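Local coordinates for fimbria adhesin protein (Klebsiella pneumoniae, PDB 3U4K) that probably binds human collagen V through this receptor-binding domain of a pilus-borne adhesin, and so takes part in the attachment of the bacterium to host tissue, at residues Thr98-Phe107 / Thr146-Thr157; Ser25-Tyr33 / Pro161-Ser169. All coordinates share one frame; numbering follows the deposited sequence.

In the fold
Both interactions belong to the elongated jelly-roll barrel of the receptor-binding domain and lie on opposite sides of the chain's centre, their own centres about 25 Å apart. Interaction 1 is partly buried and packs side chains between two sheets, with one hydrogen bond at its loop end. Interaction 2 lies at the surface, where two backbone hydrogen bonds add an edge strand and a glutamine lies alongside a phenylalanine ring. They meet in one sheet: strands 154-160 and 166-170 are neighbours, and Tyr156 N and Thr157 N probably both bond to Thr168 O. In sequence, the residues of interaction 1 all fall between the two segments of interaction 2.

Interaction 1. Residues Thr98-Phe107 / Thr146-Thr157; sequences TAIPGIGLRF and TGSGTLASGPYT
Two sheets of the jelly-roll meet face to face here, with Phe107 and Leu105 of strand 103-107 packing on Tyr156 of strand 154-157. The segment axes approach to 9.4 Å at 64°, which indicates packing between sheets and not pairing within one. Phe107 CZ lies 4.2 Å from Tyr156 CD2, and Leu105 CD1 reaches Tyr156 CE2 at 4.4 Å, both oblique to the tyrosine ring. Over one face of the Phe107 ring sits Thr157 OG1, 3.8 Å from Phe107 CD2. Tyr156 OH donates to Ala152 O at 2.6 Å, in the carbonyl plane and on a lone pair, which fixes the far end of the ring; the acceptor lies at the ring's edge.

At the other end the contact passes into loops. A type II turn runs from Ile100 to Ile103, with Gly102 at its positive-phi position, and presents Pro101 O to Gly147 N at 2.9 Å; the N-H...O angle of 171° makes this bond nearly straight. With Ile100 CG1 anti to the carbonyl carbon (chi1 -58°), the CG1 branch carries CD1 to within 3.5 Å of Gly149 O, while CG2 rests against Gly147. Thr98 lies roughly perpendicular to Leu151, and its CG2 meets Leu151 CD2. The hydroxyl of Thr98 turns back to its own segment: OG1 donates to Ile103 O at 2.7 Å from above the carbonyl plane.

Around the contact, Leu137 and Phe135 of strand 133-141 pack on Phe107, Leu170 of strand 166-170 touches both Leu151 and Tyr156, and strand 175-178 brings Ile177 to Ile103 and Ile175 to Leu151.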
loop_
_atom_site.group_PDB
_atom_site.type_symbol
_atom_site.label_atom_id
_atom_site.label_comp_id
_atom_site.label_asym_id
_atom_site.label_seq_id
_atom_site.Cartn_x
_atom_site.Cartn_y
_atom_site.Cartn_z
ATOM N N THR A 98 9.686 8.211 -5.086
ATOM C CA THR A 98 9.271 7.766 -6.419
ATOM C C THR A 98 10.246 8.180 -7.526
ATOM O O THR A 98 11.234 8.878 -7.276
ATOM C CB THR A 98 7.876 8.319 -6.773
ATOM O OG1 THR A 98 7.060 8.357 -5.597
ATOM C CG2 THR A 98 7.205 7.449 -7.820
ATOM N N ALA A 99 9.950 7.730 -8.748
ATOM C CA ALA A 99 10.579 8.237 -9.966
ATOM C C ALA A 99 10.179 9.696 -10.232
ATOM O O ALA A 99 10.839 10.396 -10.999
ATOM C CB ALA A 99 10.213 7.359 -11.154
ATOM N N ILE A 100 9.091 10.137 -9.602
ATOM C CA ILE A 100 8.691 11.543 -9.623
ATOM C C ILE A 100 9.380 12.280 -8.467
ATOM O O ILE A 100 9.245 11.880 -7.306
ATOM C CB ILE A 100 7.154 11.712 -9.555
ATOM C CG1 ILE A 100 6.485 10.978 -10.722
ATOM C CG2 ILE A 100 6.770 13.186 -9.585
ATOM C CD1 ILE A 100 4.979 10.861 -10.618
ATOM N N PRO A 101 10.134 13.354 -8.787
ATOM C CA PRO A 101 10.894 14.118 -7.790
ATOM C C PRO A 101 10.009 14.706 -6.696
ATOM O O PRO A 101 8.982 15.321 -6.988
ATOM C CB PRO A 101 11.528 15.245 -8.615
ATOM C CG PRO A 101 11.565 14.726 -10.011
ATOM C CD PRO A 101 10.337 13.880 -10.151
ATOM N N GLY A 102 10.413 14.494 -5.446
ATOM C CA GLY A 102 9.712 15.046 -4.292
ATOM C C GLY A 102 8.336 14.462 -4.029
ATOM O O GLY A 102 7.505 15.098 -3.378
ATOM N N ILE A 103 8.094 13.252 -4.525
ATOM C CA ILE A 103 6.806 12.582 -4.335
ATOM C C ILE A 103 6.969 11.291 -3.534
ATOM O O ILE A 103 7.672 10.371 -3.957
ATOM C CB ILE A 103 6.086 12.329 -5.683
ATOM C CG1 ILE A 103 5.691 13.659 -6.348
ATOM C CG2 ILE A 103 4.867 11.433 -5.506
ATOM C CD1 ILE A 103 4.805 14.572 -5.519
ATOM N N GLY A 104 6.314 11.244 -2.377
ATOM C CA GLY A 104 6.378 10.091 -1.479
ATOM C C GLY A 104 5.088 9.295 -1.380
ATOM O O GLY A 104 4.007 9.793 -1.700
ATOM N N LEU A 105 5.210 8.047 -0.935
ATOM C CA LEU A 105 4.059 7.163 -0.764
ATOM C C LEU A 105 4.114 6.424 0.570
ATOM O O LEU A 105 5.150 5.865 0.938
ATOM C CB LEU A 105 3.960 6.163 -1.919
ATOM C CG LEU A 105 3.562 6.675 -3.309
ATOM C CD1 LEU A 105 3.526 5.525 -4.300
ATOM C CD2 LEU A 105 2.219 7.389 -3.299
ATOM N N ARG A 106 2.995 6.439 1.290
ATOM C CA ARG A 106 2.860 5.691 2.534
ATOM C C ARG A 106 1.586 4.843 2.514
ATOM O O ARG A 106 0.485 5.353 2.289
ATOM C CB ARG A 106 2.884 6.632 3.740
ATOM C CG ARG A 106 3.123 5.940 5.079
ATOM C CD ARG A 106 3.149 6.937 6.228
ATOM N NE ARG A 106 1.972 7.807 6.204
ATOM C CZ ARG A 106 1.880 8.984 6.819
ATOM N NH1 ARG A 106 2.898 9.460 7.529
ATOM N NH2 ARG A 106 0.761 9.690 6.720
ATOM N N PHE A 107 1.756 3.544 2.739
ATOM C CA PHE A 107 0.645 2.598 2.746
ATOM C C PHE A 107 0.379 2.151 4.171
ATOM O O PHE A 107 1.300 1.746 4.885
ATOM C CB PHE A 107 0.965 1.376 1.883
ATOM C CG PHE A 107 1.565 1.709 0.547
ATOM C CD1 PHE A 107 2.932 1.957 0.424
ATOM C CD2 PHE A 107 0.769 1.763 -0.592
ATOM C CE1 PHE A 107 3.490 2.259 -0.807
ATOM C CE2 PHE A 107 1.324 2.061 -1.829
ATOM C CZ PHE A 107 2.685 2.311 -1.935
ATOM N N THR A 146 8.706 19.846 -6.413
ATOM C CA THR A 146 8.022 18.626 -6.853
ATOM C C THR A 146 7.887 18.543 -8.371
ATOM O O THR A 146 7.568 19.536 -9.027
ATOM C CB THR A 146 6.617 18.497 -6.225
ATOM O OG1 THR A 146 5.854 19.680 -6.492
ATOM C CG2 THR A 146 6.714 18.289 -4.723
ATOM N N GLY A 147 8.122 17.351 -8.917
ATOM C CA GLY A 147 8.009 17.116 -10.356
ATOM C C GLY A 147 6.620 16.662 -10.759
ATOM O O GLY A 147 5.694 16.680 -9.951
ATOM N N SER A 148 6.476 16.263 -12.017
ATOM C CA SER A 148 5.207 15.765 -12.534
ATOM C C SER A 148 5.376 14.369 -13.118
ATOM O O SER A 148 6.500 13.892 -13.277
ATOM C CB SER A 148 4.640 16.719 -13.592
ATOM O OG SER A 148 4.080 17.873 -12.992
ATOM N N GLY A 149 4.258 13.714 -13.430
ATOM C CA GLY A 149 4.288 12.383 -14.031
ATOM C C GLY A 149 3.139 11.477 -13.626
ATOM O O GLY A 149 2.326 11.826 -12.766
ATOM N N THR A 150 3.079 10.309 -14.264
ATOM C CA THR A 150 2.082 9.287 -13.963
ATOM C C THR A 150 2.792 8.068 -13.389
ATOM O O THR A 150 3.835 7.655 -13.899
ATOM C CB THR A 150 1.296 8.878 -15.223
ATOM O OG1 THR A 150 0.810 10.051 -15.885
ATOM C CG2 THR A 150 0.117 7.986 -14.870
ATOM N N LEU A 151 2.229 7.504 -12.324
ATOM C CA LEU A 151 2.829 6.351 -11.653
ATOM C C LEU A 151 2.732 5.081 -12.489
ATOM O O LEU A 151 1.770 4.894 -13.237
ATOM C CB LEU A 151 2.198 6.138 -10.279
ATOM C CG LEU A 151 2.503 7.224 -9.248
ATOM C CD1 LEU A 151 1.608 7.077 -8.034
ATOM C CD2 LEU A 151 3.965 7.180 -8.843
ATOM N N ALA A 152 3.741 4.223 -12.351
ATOM C CA ALA A 152 3.848 2.989 -13.131
ATOM C C ALA A 152 2.752 1.977 -12.811
ATOM O O ALA A 152 2.321 1.847 -11.664
ATOM C CB ALA A 152 5.219 2.359 -12.937
ATOM N N SER A 153 2.312 1.265 -13.842
ATOM C CA SER A 153 1.322 0.201 -13.705
ATOM C C SER A 153 1.899 -1.024 -12.981
ATOM O O SER A 153 3.102 -1.289 -13.055
ATOM C CB SER A 153 0.818 -0.198 -15.093
ATOM O OG SER A 153 -0.153 -1.222 -15.013
ATOM N N GLY A 154 1.041 -1.755 -12.271
ATOM C CA GLY A 154 1.442 -3.010 -11.628
ATOM C C GLY A 154 1.288 -3.046 -10.117
ATOM O O GLY A 154 0.689 -2.140 -9.535
ATOM N N PRO A 155 1.831 -4.099 -9.471
ATOM C CA PRO A 155 1.730 -4.310 -8.022
ATOM C C PRO A 155 2.490 -3.270 -7.201
ATOM O O PRO A 155 3.484 -2.715 -7.674
ATOM C CB PRO A 155 2.362 -5.692 -7.825
ATOM C CG PRO A 155 3.290 -5.847 -8.979
ATOM C CD PRO A 155 2.580 -5.189 -10.124
ATOM N N TYR A 156 2.016 -3.020 -5.981
ATOM C CA TYR A 156 2.656 -2.085 -5.056
ATOM C C TYR A 156 2.762 -2.668 -3.652
ATOM O O TYR A 156 3.809 -2.576 -3.005
ATOM C CB TYR A 156 1.888 -0.761 -5.014
ATOM C CG TYR A 156 2.202 0.170 -6.164
ATOM C CD1 TYR A 156 1.582 0.016 -7.404
ATOM C CD2 TYR A 156 3.120 1.209 -6.011
ATOM C CE1 TYR A 156 1.875 0.862 -8.463
ATOM C CE2 TYR A 156 3.419 2.062 -7.061
ATOM C CZ TYR A 156 2.795 1.886 -8.283
ATOM O OH TYR A 156 3.091 2.736 -9.325
ATOM N N THR A 157 1.668 -3.269 -3.194
ATOM C CA THR A 157 1.586 -3.851 -1.858
ATOM C C THR A 157 1.262 -5.342 -1.918
ATOM O O THR A 157 0.474 -5.789 -2.761
ATOM C CB THR A 157 0.550 -3.093 -0.999
ATOM O OG1 THR A 157 1.205 -2.036 -0.284
ATOM C CG2 THR A 157 -0.188 -4.019 -0.013
#

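Interaction 2. Residues Ser25-Tyr33 / Pro161-Ser169; sequences SCWQSNSAY and PGFTILKTS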
loop_
_atom_site.group_PDB
_atom_site.type_symbol
_atom_site.label_atom_id
_atom_site.label_comp_id
_atom_site.label_asym_id
_atom_site.label_seq_id
_atom_site.Cartn_x
_atom_site.Cartn_y
_atom_site.Cartn_z
ATOM N N SER A 25 1.305 -28.028 7.210
ATOM C CA SER A 25 1.238 -27.507 5.853
ATOM C C SER A 25 0.036 -26.576 5.712
ATOM O O SER A 25 -1.088 -26.941 6.063
ATOM C CB SER A 25 1.175 -28.645 4.828
ATOM O OG SER A 25 -0.075 -29.308 4.869
ATOM N N CYS A 26 0.289 -25.370 5.213
ATOM C CA CYS A 26 -0.754 -24.364 5.050
ATOM C C CYS A 26 -0.851 -23.894 3.605
ATOM O O CYS A 26 0.144 -23.488 3.000
ATOM C CB CYS A 26 -0.510 -23.178 5.985
ATOM S SG CYS A 26 -0.427 -23.631 7.736
ATOM N N TRP A 27 -2.062 -23.958 3.063
ATOM C CA TRP A 27 -2.325 -23.579 1.680
ATOM C C TRP A 27 -3.229 -22.379 1.613
ATOM O O TRP A 27 -3.687 -21.879 2.639
ATOM C CB TRP A 27 -2.926 -24.755 0.918
ATOM C CG TRP A 27 -4.197 -25.297 1.530
ATOM C CD1 TRP A 27 -5.507 -25.030 1.141
ATOM C CD2 TRP A 27 -4.320 -26.221 2.667
ATOM N NE1 TRP A 27 -6.401 -25.703 1.930
ATOM C CE2 TRP A 27 -5.759 -26.436 2.866
ATOM C CE3 TRP A 27 -3.417 -26.870 3.506
ATOM C CZ2 TRP A 27 -6.245 -27.267 3.867
ATOM C CZ3 TRP A 27 -3.922 -27.702 4.512
ATOM C CH2 TRP A 27 -5.302 -27.894 4.687
ATOM N N GLN A 28 -3.492 -21.901 0.401
ATOM C CA GLN A 28 -4.313 -20.713 0.219
ATOM C C GLN A 28 -5.701 -21.091 -0.272
ATOM O O GLN A 28 -5.865 -21.511 -1.417
ATOM C CB GLN A 28 -3.641 -19.746 -0.750
ATOM C CG GLN A 28 -4.233 -18.350 -0.725
ATOM C CD GLN A 28 -3.586 -17.422 -1.729
ATOM O OE1 GLN A 28 -2.432 -17.616 -2.119
ATOM N NE2 GLN A 28 -4.324 -16.399 -2.151
ATOM N N SER A 29 -6.693 -20.940 0.601
ATOM C CA SER A 29 -8.060 -21.377 0.305
ATOM C C SER A 29 -8.788 -20.511 -0.717
ATOM O O SER A 29 -9.632 -21.006 -1.461
ATOM C CB SER A 29 -8.885 -21.496 1.587
ATOM O OG SER A 29 -8.711 -22.776 2.171
ATOM N N ASN A 30 -8.460 -19.226 -0.752
ATOM C CA ASN A 30 -9.080 -18.309 -1.699
ATOM C C ASN A 30 -8.059 -17.372 -2.327
ATOM O O ASN A 30 -7.034 -17.070 -1.711
ATOM C CB ASN A 30 -10.191 -17.509 -1.013
ATOM C CG ASN A 30 -11.218 -16.973 -1.993
ATOM O OD1 ASN A 30 -11.878 -15.972 -1.722
ATOM N ND2 ASN A 30 -11.359 -17.634 -3.142
ATOM N N SER A 31 -8.332 -16.923 -3.553
ATOM C CA SER A 31 -7.475 -15.941 -4.228
ATOM C C SER A 31 -7.453 -14.626 -3.455
ATOM O O SER A 31 -8.423 -14.276 -2.781
ATOM C CB SER A 31 -7.932 -15.705 -5.668
ATOM O OG SER A 31 -9.219 -15.121 -5.697
ATOM N N ALA A 32 -6.341 -13.909 -3.560
ATOM C CA ALA A 32 -6.116 -12.680 -2.797
ATOM C C ALA A 32 -7.204 -11.619 -2.972
ATOM O O ALA A 32 -7.863 -11.550 -4.011
ATOM C CB ALA A 32 -4.750 -12.100 -3.139
ATOM N N TYR A 33 -7.389 -10.809 -1.934
ATOM C CA TYR A 33 -8.218 -9.609 -2.011
ATOM C C TYR A 33 -7.395 -8.516 -2.685
ATOM O O TYR A 33 -6.205 -8.354 -2.387
ATOM C CB TYR A 33 -8.642 -9.171 -0.609
ATOM C CG TYR A 33 -9.770 -8.164 -0.570
ATOM C CD1 TYR A 33 -9.517 -6.813 -0.339
ATOM C CD2 TYR A 33 -11.095 -8.563 -0.755
ATOM C CE1 TYR A 33 -10.549 -5.886 -0.299
ATOM C CE2 TYR A 33 -12.134 -7.643 -0.719
ATOM C CZ TYR A 33 -11.855 -6.310 -0.488
ATOM O OH TYR A 33 -12.883 -5.400 -0.447
ATOM N N PRO A 161 1.338 -14.649 4.552
ATOM C CA PRO A 161 2.308 -15.512 5.221
ATOM C C PRO A 161 3.123 -16.330 4.219
ATOM O O PRO A 161 2.914 -17.537 4.082
ATOM C CB PRO A 161 1.425 -16.423 6.082
ATOM C CG PRO A 161 0.097 -16.452 5.391
ATOM C CD PRO A 161 0.026 -15.311 4.413
ATOM N N GLY A 162 4.040 -15.668 3.520
ATOM C CA GLY A 162 4.834 -16.324 2.484
ATOM C C GLY A 162 4.092 -16.460 1.165
ATOM O O GLY A 162 4.622 -17.022 0.208
ATOM N N PHE A 163 2.856 -15.968 1.126
ATOM C CA PHE A 163 2.091 -15.837 -0.115
ATOM C C PHE A 163 1.024 -14.753 0.012
ATOM O O PHE A 163 0.441 -14.569 1.081
ATOM C CB PHE A 163 1.479 -17.171 -0.565
ATOM C CG PHE A 163 0.735 -17.907 0.512
ATOM C CD1 PHE A 163 -0.592 -17.602 0.797
ATOM C CD2 PHE A 163 1.350 -18.936 1.220
ATOM C CE1 PHE A 163 -1.281 -18.292 1.782
ATOM C CE2 PHE A 163 0.666 -19.631 2.206
ATOM C CZ PHE A 163 -0.650 -19.308 2.486
ATOM N N THR A 164 0.780 -14.040 -1.083
ATOM C CA THR A 164 -0.092 -12.869 -1.069
ATOM C C THR A 164 -1.563 -13.236 -0.886
ATOM O O THR A 164 -2.128 -13.995 -1.675
ATOM C CB THR A 164 0.086 -12.012 -2.348
ATOM O OG1 THR A 164 1.469 -11.685 -2.524
ATOM C CG2 THR A 164 -0.718 -10.719 -2.258
ATOM N N ILE A 165 -2.167 -12.691 0.165
ATOM C CA ILE A 165 -3.609 -12.818 0.387
ATOM C C ILE A 165 -4.281 -11.449 0.316
ATOM O O ILE A 165 -5.507 -11.347 0.216
ATOM C CB ILE A 165 -3.946 -13.525 1.721
ATOM C CG1 ILE A 165 -3.346 -12.774 2.914
ATOM C CG2 ILE A 165 -3.467 -14.974 1.694
ATOM C CD1 ILE A 165 -4.090 -12.991 4.214
ATOM N N LEU A 166 -3.464 -10.400 0.364
ATOM C CA LEU A 166 -3.943 -9.030 0.208
ATOM C C LEU A 166 -2.985 -8.247 -0.674
ATOM O O LEU A 166 -1.819 -8.050 -0.321
ATOM C CB LEU A 166 -4.105 -8.352 1.573
ATOM C CG LEU A 166 -4.576 -6.894 1.628
ATOM C CD1 LEU A 166 -5.882 -6.678 0.871
ATOM C CD2 LEU A 166 -4.713 -6.448 3.077
ATOM N N LYS A 167 -3.485 -7.804 -1.824
ATOM C CA LYS A 167 -2.657 -7.120 -2.811
ATOM C C LYS A 167 -3.265 -5.789 -3.248
ATOM O O LYS A 167 -4.466 -5.697 -3.502
ATOM C CB LYS A 167 -2.429 -8.028 -4.023
ATOM C CG LYS A 167 -1.456 -7.476 -5.055
ATOM C CD LYS A 167 -1.048 -8.518 -6.088
ATOM C CE LYS A 167 -2.234 -8.988 -6.918
ATOM N NZ LYS A 167 -1.814 -9.698 -8.156
ATOM N N THR A 168 -2.429 -4.756 -3.319
ATOM C CA THR A 168 -2.850 -3.460 -3.853
ATOM C C THR A 168 -1.976 -3.068 -5.040
ATOM O O THR A 168 -0.756 -3.238 -5.006
ATOM C CB THR A 168 -2.818 -2.340 -2.794
ATOM O OG1 THR A 168 -1.463 -2.025 -2.464
ATOM C CG2 THR A 168 -3.577 -2.742 -1.532
ATOM N N SER A 169 -2.611 -2.540 -6.082
ATOM C CA SER A 169 -1.925 -2.242 -7.337
ATOM C C SER A 169 -2.551 -1.066 -8.099
ATOM O O SER A 169 -3.582 -0.521 -7.693
ATOM C CB SER A 169 -1.901 -3.493 -8.220
ATOM O OG SER A 169 -3.213 -3.882 -8.582
#
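The Phe163 ring has Pro161 CD over one face, offset toward the rim, and the Gln28 amide on the other side, shifted out past the CD1 rim. The planes of amide and ring are 7° apart, so the amide runs parallel to the ring without stacking over it, and the two side chains are antiparallel to one another. Gln28 CG stands anti to the backbone N (chi1 -165°) and the chain is extended beyond it, which lays CB 3.8 Å from Phe163 CE1. Gln28 OE1 comes to 3.4 Å from Phe163 CD1. Gln28 NE2 donates to Asn30 O at 2.8 Å, a bond within its own segment that steadies the amide. The second ring, Tyr33, has Leu166 CD1 at its edge, 3.8 Å from Tyr33 CD1, and both side chains extend together in one direction.

Two backbone bonds define a parallel bridge: Tyr33 N to Ile165 O at 2.9 Å, and Lys167 N to Tyr33 O at 2.8 Å with an N-H...O angle of 175°. Ala32 packs its CB against the Ile165 carbonyl.

Val69 of strand 67-71 touches Phe163 and Ile165, and the Cys26-Cys71 disulfide ties strand 26-28 to the end of that strand. Leu166, the bridge partner of Tyr33, is also the second residue of a classic bulge, Ile165 and Leu166 opposite Tyr159; here edge strand 33-36 joins 166-170 in the mixed sheet of this jelly-roll adhesin.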